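Local coordinates for uncharacterized peroxidase-related protein (Silicibacter sp., PDB 2PFX) that is uncharacterised but, as a peroxidase-related member of the carboxymuconolactone decarboxylase family in the AhpD-like clan, probably acts as an oxidoreductase, at residues A121-M126 against V147-F153. Residues are numbered along the deposited sequence; the frame is centred on the assembly and turned at random. Where two conformers were deposited one is given.
With ACT (acetate ion), chain C.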
loop_
_atom_site.group_PDB
_atom_site.type_symbol
_atom_site.label_atom_id
_atom_site.label_comp_id
_atom_site.label_asym_id
_atom_site.label_seq_id
_atom_site.Cartn_x
_atom_site.Cartn_y
_atom_site.Cartn_z
ATOM N N ALA A 121 -0.649 18.427 -22.377
ATOM C CA ALA A 121 0.369 17.556 -21.822
ATOM C C ALA A 121 1.254 18.250 -20.791
ATOM O O ALA A 121 1.642 17.657 -19.775
ATOM C CB ALA A 121 1.256 16.955 -22.907
ATOM N N ARG A 122 1.565 19.507 -21.071
ATOM C CA ARG A 122 2.374 20.289 -20.139
ATOM C C ARG A 122 1.756 20.268 -18.735
ATOM O O ARG A 122 2.456 19.966 -17.765
ATOM C CB ARG A 122 2.515 21.722 -20.628
ATOM C CG ARG A 122 3.094 22.725 -19.638
ATOM C CD ARG A 122 2.619 24.140 -19.940
ATOM N NE ARG A 122 2.813 25.102 -18.857
ATOM C CZ ARG A 122 3.971 25.699 -18.576
ATOM N NH1 ARG A 122 5.049 25.426 -19.303
ATOM N NH2 ARG A 122 4.064 26.568 -17.566
ATOM N N GLN A 123 0.465 20.569 -18.658
ATOM C CA GLN A 123 -0.143 20.619 -17.330
ATOM C C GLN A 123 -0.287 19.216 -16.789
ATOM O O GLN A 123 -0.134 19.008 -15.595
ATOM C CB GLN A 123 -1.497 21.345 -17.392
ATOM C CG GLN A 123 -1.286 22.822 -17.641
ATOM C CD GLN A 123 -2.526 23.679 -17.567
ATOM O OE1 GLN A 123 -3.641 23.205 -17.754
ATOM N NE2 GLN A 123 -2.257 24.962 -17.307
ATOM N N ARG A 124 -0.581 18.265 -17.686
ATOM C CA ARG A 124 -0.759 16.914 -17.141
ATOM C C ARG A 124 0.536 16.379 -16.588
ATOM O O ARG A 124 0.544 15.749 -15.522
ATOM C CB ARG A 124 -1.307 15.998 -18.241
ATOM C CG ARG A 124 -1.424 14.565 -17.784
ATOM C CD ARG A 124 -2.232 14.377 -16.474
ATOM N NE ARG A 124 -2.233 12.903 -16.260
ATOM C CZ ARG A 124 -3.225 12.085 -16.572
ATOM N NH1 ARG A 124 -4.379 12.459 -17.107
ATOM N NH2 ARG A 124 -3.039 10.790 -16.330
ATOM N N VAL A 125 1.689 16.560 -17.245
ATOM C CA VAL A 125 2.909 15.972 -16.677
ATOM C C VAL A 125 3.345 16.716 -15.420
ATOM O O VAL A 125 3.933 16.135 -14.508
ATOM C CB VAL A 125 4.044 15.894 -17.703
ATOM C CG1 VAL A 125 3.539 15.057 -18.894
ATOM C CG2 VAL A 125 4.545 17.245 -18.180
HETATM N N MSE A 126 3.040 18.002 -15.351
HETATM C CA MSE A 126 3.253 18.783 -14.142
HETATM C C MSE A 126 2.536 18.138 -12.957
HETATM O O MSE A 126 3.111 17.906 -11.886
HETATM C CB MSE A 126 2.781 20.200 -14.395
HETATM C CG MSE A 126 2.950 21.135 -13.205
HETATM SE SE MSE A 126 2.086 22.816 -13.513
HETATM C CE MSE A 126 0.307 22.148 -13.364
ATOM N N VAL A 147 11.053 14.291 -18.412
ATOM C CA VAL A 147 9.688 14.361 -18.954
ATOM C C VAL A 147 9.179 15.791 -18.870
ATOM O O VAL A 147 8.570 16.349 -19.781
ATOM C CB VAL A 147 8.709 13.417 -18.250
ATOM C CG1 VAL A 147 7.277 13.727 -18.635
ATOM C CG2 VAL A 147 9.068 11.970 -18.598
ATOM N N LEU A 148 9.427 16.436 -17.737
ATOM C CA LEU A 148 9.028 17.832 -17.579
ATOM C C LEU A 148 9.707 18.742 -18.592
ATOM O O LEU A 148 9.081 19.633 -19.171
ATOM C CB LEU A 148 9.344 18.321 -16.159
ATOM C CG LEU A 148 8.634 17.525 -15.062
ATOM C CD1 LEU A 148 9.112 18.027 -13.704
ATOM C CD2 LEU A 148 7.129 17.612 -15.204
ATOM N N ARG A 149 11.019 18.533 -18.787
ATOM C CA ARG A 149 11.709 19.340 -19.791
ATOM C C ARG A 149 11.183 19.087 -21.207
ATOM O O ARG A 149 11.170 20.017 -22.020
ATOM C CB ARG A 149 13.207 19.069 -19.788
ATOM C CG ARG A 149 13.861 19.408 -18.449
ATOM C CD ARG A 149 15.378 19.430 -18.487
ATOM N NE ARG A 149 15.963 18.118 -18.287
ATOM C CZ ARG A 149 16.475 17.558 -17.219
ATOM N NH1 ARG A 149 16.541 18.190 -16.064
ATOM N NH2 ARG A 149 16.924 16.321 -17.369
ATOM N N SER A 150 10.746 17.862 -21.463
ATOM C CA SER A 150 10.186 17.484 -22.746
ATOM C C SER A 150 8.871 18.160 -23.069
ATOM O O SER A 150 8.317 18.180 -24.172
ATOM C CB SER A 150 10.003 15.953 -22.720
ATOM O OG SER A 150 10.204 15.537 -24.056
ATOM N N HIS A 151 8.284 18.792 -22.050
ATOM C CA HIS A 151 7.071 19.554 -22.267
ATOM C C HIS A 151 7.210 21.032 -21.900
ATOM O O HIS A 151 6.190 21.681 -21.704
ATOM C CB HIS A 151 5.905 18.943 -21.492
ATOM C CG HIS A 151 5.591 17.580 -22.016
ATOM N ND1 HIS A 151 4.806 17.406 -23.141
ATOM C CD2 HIS A 151 5.943 16.361 -21.586
ATOM C CE1 HIS A 151 4.706 16.107 -23.361
ATOM N NE2 HIS A 151 5.382 15.435 -22.429
ATOM N N GLY A 152 8.440 21.532 -21.880
ATOM C CA GLY A 152 8.712 22.939 -21.894
ATOM C C GLY A 152 9.100 23.538 -20.566
ATOM O O GLY A 152 9.347 24.750 -20.541
ATOM N N PHE A 153 9.175 22.733 -19.497
ATOM C CA PHE A 153 9.662 23.263 -18.225
ATOM C C PHE A 153 11.184 23.295 -18.170
ATOM O O PHE A 153 11.849 22.314 -18.500
ATOM C CB PHE A 153 9.150 22.420 -17.053
ATOM C CG PHE A 153 7.637 22.439 -16.941
ATOM C CD1 PHE A 153 6.992 23.595 -16.519
ATOM C CD2 PHE A 153 6.885 21.332 -17.257
ATOM C CE1 PHE A 153 5.609 23.626 -16.392
ATOM C CE2 PHE A 153 5.512 21.339 -17.110
ATOM C CZ PHE A 153 4.879 22.486 -16.670
HETATM C C ACT C . 4.852 20.718 -24.913
HETATM O O ACT C . 4.033 19.906 -24.498
HETATM O OXT ACT C . 5.953 20.365 -25.295
HETATM C CH3 ACT C . 4.507 22.163 -24.934
HETATM O O HOH W 1 5.288 24.496 -21.770
#
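Phe153 brings the CE1 corner of its ring over one face of the Arg122 guanidinium. Phe153 CE1 sits 3.4 Å from Arg122 CZ, toward the rim of that face. The two planes are 33° apart, so ring and guanidinium meet at a slant. Arg122 CG stands anti to the backbone N (chi1 168°), and the extended chain beyond it carries the guanidinium past the ring. The ring also turns its edge to the helix backbone, with Phe153 CE2 3.4 Å from Arg122 O, in the ring plane. Met126, present as selenomethionine, crosses the ring at about a right angle, its CB 3.8 Å from Phe153 CZ. Its SE lies obliquely, 5.3 Å from the Phe153 centroid, a Met-aromatic contact. Val125 CG2 fits between Leu148 CD2 and His151 CD2. The imidazole meets Ala121 CB through CE1 at 3.6 Å. His151 ND1 donates to an acetate, probably from the crystallisation liquor. One water joins Arg122 NH1 to His151 O. Arg122 NE pairs with Glu72 of helix 70-84. An alanine in place of Arg122 is likely to uncover part of the Phe153 ring and leave Glu72 without this charged mate. Gly152 closes helix 142-150 in a Schellman motif, with Phe153 N bonded to Leu148 O. Van der Waals contact joins the helix ends, hydrogen-bonded only through water, while Glu72 probably fixes the Arg122 guanidinium against Phe153.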